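Local coordinates for protein titin (PDB 5JDD) that probably serves as a molecular spring of the muscle sarcomere, its elastic I-band region built in part from chained immunoglobulin domains, at residues 115-123 against 138-147; 62-73 against 83-91. One frame throughout, in Å; residues are numbered along the deposited sequence. Where two conformers were deposited one is given.

Contact 1 (115-123 against 138-147); sequences SHFNVPSMW and IVVQGKLHQL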
loop_
_atom_site.group_PDB
_atom_site.type_symbol
_atom_site.label_atom_id
_atom_site.label_comp_id
_atom_site.label_asym_id
_atom_site.label_seq_id
_atom_site.Cartn_x
_atom_site.Cartn_y
_atom_site.Cartn_z
ATOM N N SER A 115 -6.555 -1.558 11.617
ATOM C CA SER A 115 -7.198 -1.379 12.915
ATOM C C SER A 115 -6.335 -0.682 13.966
ATOM O O SER A 115 -6.856 -0.138 14.945
ATOM C CB SER A 115 -7.627 -2.744 13.442
ATOM O OG SER A 115 -6.517 -3.624 13.492
ATOM N N HIS A 116 -5.018 -0.727 13.784
ATOM C CA HIS A 116 -4.087 -0.249 14.802
ATOM C C HIS A 116 -2.926 0.534 14.214
ATOM O O HIS A 116 -2.544 0.337 13.059
ATOM C CB HIS A 116 -3.536 -1.436 15.601
ATOM C CG HIS A 116 -4.568 -2.124 16.429
ATOM N ND1 HIS A 116 -5.411 -3.090 15.920
ATOM C CD2 HIS A 116 -4.910 -1.970 17.728
ATOM C CE1 HIS A 116 -6.227 -3.502 16.876
ATOM N NE2 HIS A 116 -5.943 -2.837 17.982
ATOM N N PHE A 117 -2.370 1.437 15.012
ATOM C CA PHE A 117 -1.137 2.110 14.642
ATOM C C PHE A 117 0.043 1.151 14.706
ATOM O O PHE A 117 0.001 0.126 15.396
ATOM C CB PHE A 117 -0.887 3.304 15.572
ATOM C CG PHE A 117 -1.878 4.413 15.395
ATOM C CD1 PHE A 117 -1.666 5.404 14.445
ATOM C CD2 PHE A 117 -3.040 4.450 16.160
ATOM C CE1 PHE A 117 -2.599 6.423 14.263
ATOM C CE2 PHE A 117 -3.979 5.466 15.981
ATOM C CZ PHE A 117 -3.753 6.456 15.036
ATOM N N ASN A 118 1.092 1.501 13.964
ATOM C CA ASN A 118 2.364 0.778 13.968
ATOM C C ASN A 118 2.292 -0.650 13.417
ATOM O O ASN A 118 3.076 -1.522 13.789
ATOM C CB ASN A 118 3.015 0.842 15.352
ATOM C CG ASN A 118 3.259 2.268 15.791
ATOM O OD1 ASN A 118 3.758 3.088 15.013
ATOM N ND2 ASN A 118 2.869 2.587 17.017
ATOM N N VAL A 119 1.360 -0.875 12.499
ATOM C CA VAL A 119 1.352 -2.114 11.730
ATOM C C VAL A 119 2.413 -1.968 10.648
ATOM O O VAL A 119 2.414 -0.980 9.923
ATOM C CB VAL A 119 -0.018 -2.371 11.069
ATOM C CG1 VAL A 119 0.057 -3.553 10.110
ATOM C CG2 VAL A 119 -1.074 -2.618 12.135
ATOM N N PRO A 120 3.343 -2.932 10.553
ATOM C CA PRO A 120 4.378 -2.785 9.521
ATOM C C PRO A 120 3.819 -2.909 8.110
ATOM O O PRO A 120 2.848 -3.624 7.865
ATOM C CB PRO A 120 5.342 -3.940 9.808
ATOM C CG PRO A 120 4.539 -4.937 10.577
ATOM C CD PRO A 120 3.497 -4.170 11.338
ATOM N N SER A 121 4.426 -2.180 7.184
ATOM C CA SER A 121 4.069 -2.312 5.777
ATOM C C SER A 121 4.381 -3.705 5.256
ATOM O O SER A 121 5.500 -4.193 5.406
ATOM C CB SER A 121 4.871 -1.323 4.945
ATOM O OG SER A 121 4.568 0.001 5.310
ATOM N N MET A 122 3.407 -4.328 4.606
ATOM C CA MET A 122 3.662 -5.592 3.920
ATOM C C MET A 122 2.815 -5.686 2.668
ATOM O O MET A 122 1.618 -5.959 2.740
ATOM C CB MET A 122 3.378 -6.788 4.831
ATOM C CG MET A 122 3.705 -8.143 4.175
ATOM S SD MET A 122 5.422 -8.307 3.617
ATOM C CE MET A 122 6.306 -8.220 5.167
ATOM N N TRP A 123 3.454 -5.459 1.525
ATOM C CA TRP A 123 2.779 -5.444 0.234
ATOM C C TRP A 123 3.291 -6.560 -0.655
ATOM O O TRP A 123 4.499 -6.765 -0.774
ATOM C CB TRP A 123 3.040 -4.109 -0.463
ATOM C CG TRP A 123 2.374 -2.935 0.194
ATOM C CD1 TRP A 123 2.909 -2.102 1.139
ATOM C CD2 TRP A 123 1.045 -2.474 -0.048
ATOM N NE1 TRP A 123 1.985 -1.143 1.496
ATOM C CE2 TRP A 123 0.834 -1.340 0.776
ATOM C CE3 TRP A 123 0.016 -2.897 -0.891
ATOM C CZ2 TRP A 123 -0.374 -0.631 0.784
ATOM C CZ3 TRP A 123 -1.181 -2.190 -0.891
ATOM C CH2 TRP A 123 -1.366 -1.071 -0.054
ATOM N N ILE A 138 6.198 3.112 -0.798
ATOM C CA ILE A 138 5.419 2.498 0.262
ATOM C C ILE A 138 5.282 3.499 1.404
ATOM O O ILE A 138 6.279 3.998 1.933
ATOM C CB ILE A 138 6.082 1.177 0.715
ATOM C CG1 ILE A 138 5.971 0.147 -0.413
ATOM C CG2 ILE A 138 5.412 0.625 1.972
ATOM C CD1 ILE A 138 6.760 -1.138 -0.180
ATOM N N VAL A 139 4.043 3.806 1.769
ATOM C CA VAL A 139 3.765 4.893 2.705
ATOM C C VAL A 139 2.908 4.393 3.862
ATOM O O VAL A 139 2.001 3.578 3.666
ATOM C CB VAL A 139 3.029 6.055 2.006
ATOM C CG1 VAL A 139 2.817 7.222 2.961
ATOM C CG2 VAL A 139 3.812 6.532 0.776
ATOM N N VAL A 140 3.212 4.861 5.069
ATOM C CA VAL A 140 2.327 4.670 6.215
ATOM C C VAL A 140 1.936 6.038 6.746
ATOM O O VAL A 140 2.798 6.893 6.982
ATOM C CB VAL A 140 3.012 3.895 7.336
ATOM C CG1 VAL A 140 2.037 3.669 8.498
ATOM C CG2 VAL A 140 3.547 2.577 6.810
ATOM N N GLN A 141 0.639 6.259 6.927
ATOM C CA GLN A 141 0.163 7.482 7.553
ATOM C C GLN A 141 -0.794 7.100 8.671
ATOM O O GLN A 141 -2.018 7.065 8.480
ATOM C CB GLN A 141 -0.496 8.405 6.522
ATOM C CG GLN A 141 0.501 8.904 5.467
ATOM C CD GLN A 141 -0.091 9.895 4.484
ATOM O OE1 GLN A 141 -1.139 10.490 4.731
ATOM N NE2 GLN A 141 0.591 10.084 3.362
ATOM N N GLY A 142 -0.235 6.805 9.841
ATOM C CA GLY A 142 -1.049 6.341 10.957
ATOM C C GLY A 142 -1.616 4.951 10.722
ATOM O O GLY A 142 -0.878 3.968 10.721
ATOM N N LYS A 143 -2.932 4.874 10.537
ATOM C CA LYS A 143 -3.595 3.613 10.225
ATOM C C LYS A 143 -3.808 3.435 8.725
ATOM O O LYS A 143 -4.360 2.422 8.304
ATOM C CB LYS A 143 -4.933 3.510 10.962
ATOM C CG LYS A 143 -4.810 3.510 12.465
ATOM C CD LYS A 143 -6.027 4.231 13.037
ATOM C CE LYS A 143 -6.799 3.386 13.995
ATOM N NZ LYS A 143 -8.011 4.134 14.463
ATOM N N LEU A 144 -3.381 4.416 7.934
ATOM C CA LEU A 144 -3.510 4.362 6.477
ATOM C C LEU A 144 -2.236 3.811 5.847
ATOM O O LEU A 144 -1.132 4.259 6.149
ATOM C CB LEU A 144 -3.807 5.757 5.908
ATOM C CG LEU A 144 -3.905 5.912 4.385
ATOM C CD1 LEU A 144 -5.195 5.334 3.860
ATOM C CD2 LEU A 144 -3.787 7.377 3.971
ATOM N N HIS A 145 -2.393 2.845 4.954
ATOM C CA HIS A 145 -1.261 2.262 4.249
ATOM C C HIS A 145 -1.441 2.432 2.761
ATOM O O HIS A 145 -2.504 2.139 2.222
ATOM C CB HIS A 145 -1.124 0.783 4.603
ATOM C CG HIS A 145 -0.591 0.563 5.980
ATOM N ND1 HIS A 145 0.745 0.338 6.231
ATOM C CD2 HIS A 145 -1.205 0.597 7.191
ATOM C CE1 HIS A 145 0.927 0.216 7.535
ATOM N NE2 HIS A 145 -0.241 0.364 8.136
ATOM N N GLN A 146 -0.390 2.903 2.094
ATOM C CA GLN A 146 -0.470 3.202 0.672
ATOM C C GLN A 146 0.690 2.599 -0.118
ATOM O O GLN A 146 1.834 2.561 0.350
ATOM C CB GLN A 146 -0.521 4.721 0.466
ATOM C CG GLN A 146 -0.700 5.159 -0.974
ATOM C CD GLN A 146 -0.710 6.667 -1.120
ATOM O OE1 GLN A 146 -0.090 7.384 -0.332
ATOM N NE2 GLN A 146 -1.413 7.158 -2.129
ATOM N N LEU A 147 0.371 2.137 -1.326
ATOM C CA LEU A 147 1.358 1.678 -2.302
ATOM C C LEU A 147 1.185 2.533 -3.541
ATOM O O LEU A 147 0.103 2.579 -4.131
ATOM C CB LEU A 147 1.139 0.207 -2.660
ATOM C CG LEU A 147 2.038 -0.346 -3.780
ATOM C CD1 LEU A 147 3.486 -0.383 -3.321
ATOM C CD2 LEU A 147 1.600 -1.741 -4.196
HETATM O O HOH W 1 -0.658 1.072 11.054
HETATM O O HOH W 2 1.311 3.810 12.320
HETATM O O HOH W 3 2.296 0.705 3.945
#

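Contact 2 (62-73 against 83-91); sequences LQNISPSDAGEY and KAKLFVETL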
loop_
_atom_site.group_PDB
_atom_site.type_symbol
_atom_site.label_atom_id
_atom_site.label_comp_id
_atom_site.label_asym_id
_atom_site.label_seq_id
_atom_site.Cartn_x
_atom_site.Cartn_y
_atom_site.Cartn_z
ATOM N N LEU A 62 -0.355 -14.060 31.650
ATOM C CA LEU A 62 -0.569 -14.775 30.404
ATOM C C LEU A 62 0.396 -14.222 29.372
ATOM O O LEU A 62 0.362 -13.029 29.033
ATOM C CB LEU A 62 -2.009 -14.604 29.919
ATOM C CG LEU A 62 -3.124 -14.795 30.953
ATOM C CD1 LEU A 62 -4.480 -14.455 30.348
ATOM C CD2 LEU A 62 -3.126 -16.198 31.470
ATOM N N GLN A 63 1.253 -15.093 28.863
ATOM C CA GLN A 63 2.307 -14.662 27.961
ATOM C C GLN A 63 1.936 -14.954 26.516
ATOM O O GLN A 63 1.335 -15.988 26.225
ATOM C CB GLN A 63 3.626 -15.333 28.355
ATOM C CG GLN A 63 4.027 -15.009 29.791
ATOM C CD GLN A 63 5.136 -15.892 30.321
ATOM O OE1 GLN A 63 6.100 -15.403 30.911
ATOM N NE2 GLN A 63 5.000 -17.200 30.131
ATOM N N ASN A 64 2.264 -14.014 25.627
ATOM C CA ASN A 64 2.076 -14.188 24.181
ATOM C C ASN A 64 0.648 -14.600 23.836
ATOM O O ASN A 64 0.425 -15.637 23.217
ATOM C CB ASN A 64 3.089 -15.206 23.629
ATOM C CG ASN A 64 3.172 -15.204 22.106
ATOM O OD1 ASN A 64 2.645 -14.317 21.434
ATOM N ND2 ASN A 64 3.847 -16.211 21.556
ATOM N N ILE A 65 -0.321 -13.777 24.236
ATOM C CA ILE A 65 -1.727 -14.180 24.154
ATOM C C ILE A 65 -2.215 -14.414 22.735
ATOM O O ILE A 65 -1.769 -13.770 21.777
ATOM C CB ILE A 65 -2.684 -13.196 24.857
ATOM C CG1 ILE A 65 -2.598 -11.804 24.223
ATOM C CG2 ILE A 65 -2.400 -13.130 26.359
ATOM C CD1 ILE A 65 -3.484 -10.789 24.936
ATOM N N SER A 66 -3.118 -15.381 22.620
ATOM C CA SER A 66 -3.766 -15.672 21.350
ATOM C C SER A 66 -5.261 -15.431 21.496
ATOM O O SER A 66 -5.774 -15.298 22.612
ATOM C CB SER A 66 -3.499 -17.118 20.926
ATOM O OG SER A 66 -4.051 -18.030 21.854
ATOM N N PRO A 67 -5.974 -15.340 20.367
ATOM C CA PRO A 67 -7.418 -15.138 20.485
ATOM C C PRO A 67 -8.112 -16.218 21.326
ATOM O O PRO A 67 -9.131 -15.930 21.967
ATOM C CB PRO A 67 -7.887 -15.196 19.028
ATOM C CG PRO A 67 -6.720 -14.657 18.260
ATOM C CD PRO A 67 -5.504 -15.177 18.975
ATOM N N SER A 68 -7.562 -17.431 21.364
ATOM C CA SER A 68 -8.160 -18.494 22.176
ATOM C C SER A 68 -8.078 -18.224 23.684
ATOM O O SER A 68 -8.788 -18.854 24.478
ATOM C CB SER A 68 -7.537 -19.851 21.838
ATOM O OG SER A 68 -6.159 -19.878 22.158
ATOM N N ASP A 69 -7.222 -17.285 24.086
ATOM C CA ASP A 69 -7.092 -16.932 25.498
ATOM C C ASP A 69 -8.164 -15.944 25.944
ATOM O O ASP A 69 -8.307 -15.664 27.135
ATOM C CB ASP A 69 -5.723 -16.322 25.778
ATOM C CG ASP A 69 -4.598 -17.300 25.571
ATOM O OD1 ASP A 69 -4.672 -18.430 26.097
ATOM O OD2 ASP A 69 -3.634 -16.937 24.870
ATOM N N ALA A 70 -8.919 -15.412 24.987
ATOM C CA ALA A 70 -9.972 -14.471 25.330
ATOM C C ALA A 70 -11.011 -15.133 26.221
ATOM O O ALA A 70 -11.211 -16.351 26.177
ATOM C CB ALA A 70 -10.619 -13.919 24.076
ATOM N N GLY A 71 -11.654 -14.329 27.050
ATOM C CA GLY A 71 -12.764 -14.815 27.845
ATOM C C GLY A 71 -12.617 -14.512 29.319
ATOM O O GLY A 71 -11.812 -13.677 29.726
ATOM N N GLU A 72 -13.406 -15.202 30.131
ATOM C CA GLU A 72 -13.511 -14.877 31.546
ATOM C C GLU A 72 -12.585 -15.732 32.401
ATOM O O GLU A 72 -12.523 -16.957 32.248
ATOM C CB GLU A 72 -14.958 -15.051 32.003
ATOM C CG GLU A 72 -15.272 -14.491 33.383
ATOM C CD GLU A 72 -16.768 -14.355 33.602
ATOM O OE1 GLU A 72 -17.465 -15.397 33.598
ATOM O OE2 GLU A 72 -17.244 -13.208 33.756
ATOM N N TYR A 73 -11.856 -15.067 33.288
ATOM C CA TYR A 73 -10.960 -15.724 34.225
ATOM C C TYR A 73 -11.504 -15.529 35.627
ATOM O O TYR A 73 -12.001 -14.451 35.955
ATOM C CB TYR A 73 -9.551 -15.136 34.090
ATOM C CG TYR A 73 -8.890 -15.546 32.797
ATOM C CD1 TYR A 73 -9.212 -14.924 31.593
ATOM C CD2 TYR A 73 -7.972 -16.577 32.776
ATOM C CE1 TYR A 73 -8.624 -15.323 30.408
ATOM C CE2 TYR A 73 -7.371 -16.982 31.603
ATOM C CZ TYR A 73 -7.700 -16.350 30.415
ATOM O OH TYR A 73 -7.115 -16.755 29.235
ATOM N N LYS A 83 -14.184 -12.397 39.204
ATOM C CA LYS A 83 -14.015 -12.658 37.789
ATOM C C LYS A 83 -13.630 -11.401 37.035
ATOM O O LYS A 83 -14.004 -10.290 37.417
ATOM C CB LYS A 83 -15.321 -13.196 37.200
ATOM C CG LYS A 83 -15.735 -14.557 37.714
ATOM C CD LYS A 83 -17.161 -14.877 37.293
ATOM C CE LYS A 83 -17.636 -16.198 37.895
ATOM N NZ LYS A 83 -16.925 -17.371 37.308
ATOM N N ALA A 84 -12.880 -11.590 35.956
ATOM C CA ALA A 84 -12.583 -10.515 35.012
ATOM C C ALA A 84 -12.391 -11.110 33.628
ATOM O O ALA A 84 -12.193 -12.318 33.485
ATOM C CB ALA A 84 -11.340 -9.741 35.442
ATOM N N LYS A 85 -12.432 -10.265 32.603
ATOM C CA LYS A 85 -12.334 -10.760 31.240
ATOM C C LYS A 85 -11.121 -10.239 30.512
ATOM O O LYS A 85 -10.692 -9.103 30.733
ATOM C CB LYS A 85 -13.592 -10.399 30.445
ATOM C CG LYS A 85 -14.827 -11.134 30.927
ATOM C CD LYS A 85 -16.088 -10.649 30.229
ATOM C CE LYS A 85 -17.278 -11.461 30.704
ATOM N NZ LYS A 85 -18.549 -10.941 30.111
ATOM N N LEU A 86 -10.592 -11.079 29.626
ATOM C CA LEU A 86 -9.574 -10.666 28.668
ATOM C C LEU A 86 -10.225 -10.497 27.302
ATOM O O LEU A 86 -10.878 -11.419 26.802
ATOM C CB LEU A 86 -8.466 -11.723 28.571
ATOM C CG LEU A 86 -7.431 -11.535 27.449
ATOM C CD1 LEU A 86 -6.620 -10.261 27.620
ATOM C CD2 LEU A 86 -6.494 -12.725 27.366
ATOM N N PHE A 87 -10.055 -9.322 26.706
ATOM C CA PHE A 87 -10.443 -9.092 25.323
ATOM C C PHE A 87 -9.171 -8.974 24.506
ATOM O O PHE A 87 -8.281 -8.178 24.833
ATOM C CB PHE A 87 -11.266 -7.807 25.228
ATOM C CG PHE A 87 -12.571 -7.880 25.959
ATOM C CD1 PHE A 87 -13.663 -8.499 25.376
ATOM C CD2 PHE A 87 -12.700 -7.348 27.232
ATOM C CE1 PHE A 87 -14.879 -8.579 26.042
ATOM C CE2 PHE A 87 -13.910 -7.425 27.915
ATOM C CZ PHE A 87 -15.001 -8.050 27.314
ATOM N N VAL A 88 -9.076 -9.782 23.455
ATOM C CA VAL A 88 -7.882 -9.803 22.613
ATOM C C VAL A 88 -8.160 -9.045 21.329
ATOM O O VAL A 88 -8.972 -9.479 20.513
ATOM C CB VAL A 88 -7.458 -11.246 22.280
ATOM C CG1 VAL A 88 -6.196 -11.261 21.415
ATOM C CG2 VAL A 88 -7.228 -12.052 23.555
ATOM N N GLU A 89 -7.502 -7.902 21.142
ATOM C CA GLU A 89 -7.644 -7.176 19.888
ATOM C C GLU A 89 -6.754 -7.851 18.846
ATOM O O GLU A 89 -5.634 -8.263 19.154
ATOM C CB GLU A 89 -7.316 -5.680 20.047
ATOM C CG GLU A 89 -8.328 -4.939 20.931
ATOM C CD GLU A 89 -8.228 -3.422 20.855
ATOM O OE1 GLU A 89 -7.320 -2.896 20.178
ATOM O OE2 GLU A 89 -9.069 -2.747 21.492
ATOM N N THR A 90 -7.264 -8.011 17.632
ATOM C CA THR A 90 -6.470 -8.563 16.554
ATOM C C THR A 90 -6.275 -7.499 15.491
ATOM O O THR A 90 -7.110 -6.602 15.340
ATOM C CB THR A 90 -7.154 -9.781 15.920
ATOM O OG1 THR A 90 -8.395 -9.368 15.332
ATOM C CG2 THR A 90 -7.409 -10.853 16.965
ATOM N N LEU A 91 -5.173 -7.595 14.757
ATOM C CA LEU A 91 -4.910 -6.672 13.655
ATOM C C LEU A 91 -5.822 -7.030 12.500
ATOM O O LEU A 91 -5.868 -8.187 12.071
ATOM C CB LEU A 91 -3.466 -6.792 13.199
ATOM C CG LEU A 91 -2.382 -6.488 14.237
ATOM C CD1 LEU A 91 -0.991 -6.683 13.649
ATOM C CD2 LEU A 91 -2.519 -5.079 14.806
#

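Contact 1 (115-123 against 138-147)
In the second immunoglobulin domain of this chain, the loop joining strands B and C lies across the D-E hairpin, W123 meeting L147 at one end and F117 meeting K143 at the other. The tryptophan's CG stands anti to its carbonyl carbon (chi1 -69°), which lays the indole along strand 144-147. CB of L147 sits over the centre of the six-membered ring, 3.5 Å from its centroid, a CH-pi contact almost on the ring normal. CZ2 of the same ring comes 3.5 Å from Q146 C, while CD1 touches CG2 of I138; F162 meets the same indole edge-to-face.

Between the two ends, polar contact is relayed through water. H145 projects its imidazole between loop and hairpin, and each ring nitrogen finds a water. The one 2.8 Å from H145 ND1, lying in the ring plane, also bonds S121 OG, accepts a hydrogen bond from W123 NE1 and donates to V139 O. The one 3.0 Å from H145 NE2 donates to both H116 O and G142 O and accepts from V119 N. The imidazole edge is further approached by V119 O, 3.1 Å from CE1, and rings of H145 and F162 meet.

K143 begins the solvent-facing end. Bent at chi2 and chi3, its chain runs over one face of F117, with CG 3.9 Å from the ring centroid, and CE goes on to S115 O. CE1 of F117 rests 3.7 Å from CA of G142, the glycine of the type II' turn 141-144. In this domain the B-C loop is thus fitted to the neighbouring D-E turn, while the tryptophan of strand C, packed into the sandwich core, is a hallmark of immunoglobulin domains.

Contact 2 (62-73 against 83-91)
L86 and Y73 lie side by side on the inner face of the F-G hairpin, and the leucine shows how one side chain can join several parts of a domain. Its CB, beside the tyrosine ring, is 4.0 Å from Y73 CE1. With CG anti to the backbone N (chi1 171°), the branch runs into the core. CD1 meets I65 CD1 tip to tip at 4.2 Å; CD2 comes 3.5 Å from D69 O. CD2 of L86 also lies 4.0 Å from CD1 of L62. V88, two residues on, continues this apolar row, its CG2 against I65 CD1 and A70 CB.

The strands themselves pair antiparallel. G71 and L86 exchange two backbone bonds, as do Y73 and A84; Y73 N donates to A84 O at 2.8 Å.

The Y73 hydroxyl reaches back to D69 O at 2.6 Å, donating to a lone pair in the carbonyl plane. This bond, to the carbonyl four residues earlier, makes a tyrosine corner, fixing the E-F turn to strand F. Within the turn OD2 of D69 accepts a bond from S66 N, and K48, from outside it, forms a salt bridge with the same oxygen. H38 stacks on the tyrosine ring.

On the other face E72 passes between two lysines. Its OE1 stays 4.2 Å from K83 NZ, whose ammonium bonds T74, and its OE2 4.5 Å from K85 NZ, so the carboxylate mainly touches lysine methylenes. The chemistry is thus divided: backbone bonds, apolar packing and the buried bond of the Y73 hydroxyl hold the inner side, whereas the charges of E72, K83 and K85 probably add a diffuse attraction.

In the fold
Followed from the N terminus, the chain makes contact 2 first, within the opening immunoglobulin domain: the E-F turn leads into strand 71-77, and strand 80-89 returns antiparallel beside it, closing a short hairpin. Strand G then runs out through T90 and L91 into the next domain, where contact 1 closes over strands C and C' as 138-147 comes back against the loop 115-123. The two are in series, neither nested nor crossed, with centres about 25 Å apart. They nevertheless meet at the domain junction: H116 NE2 lies 2.6 Å from E89 OE1, a probable hydrogen bond, and S115 packs on L91, tying the end of one sandwich to the B-C loop of its successor.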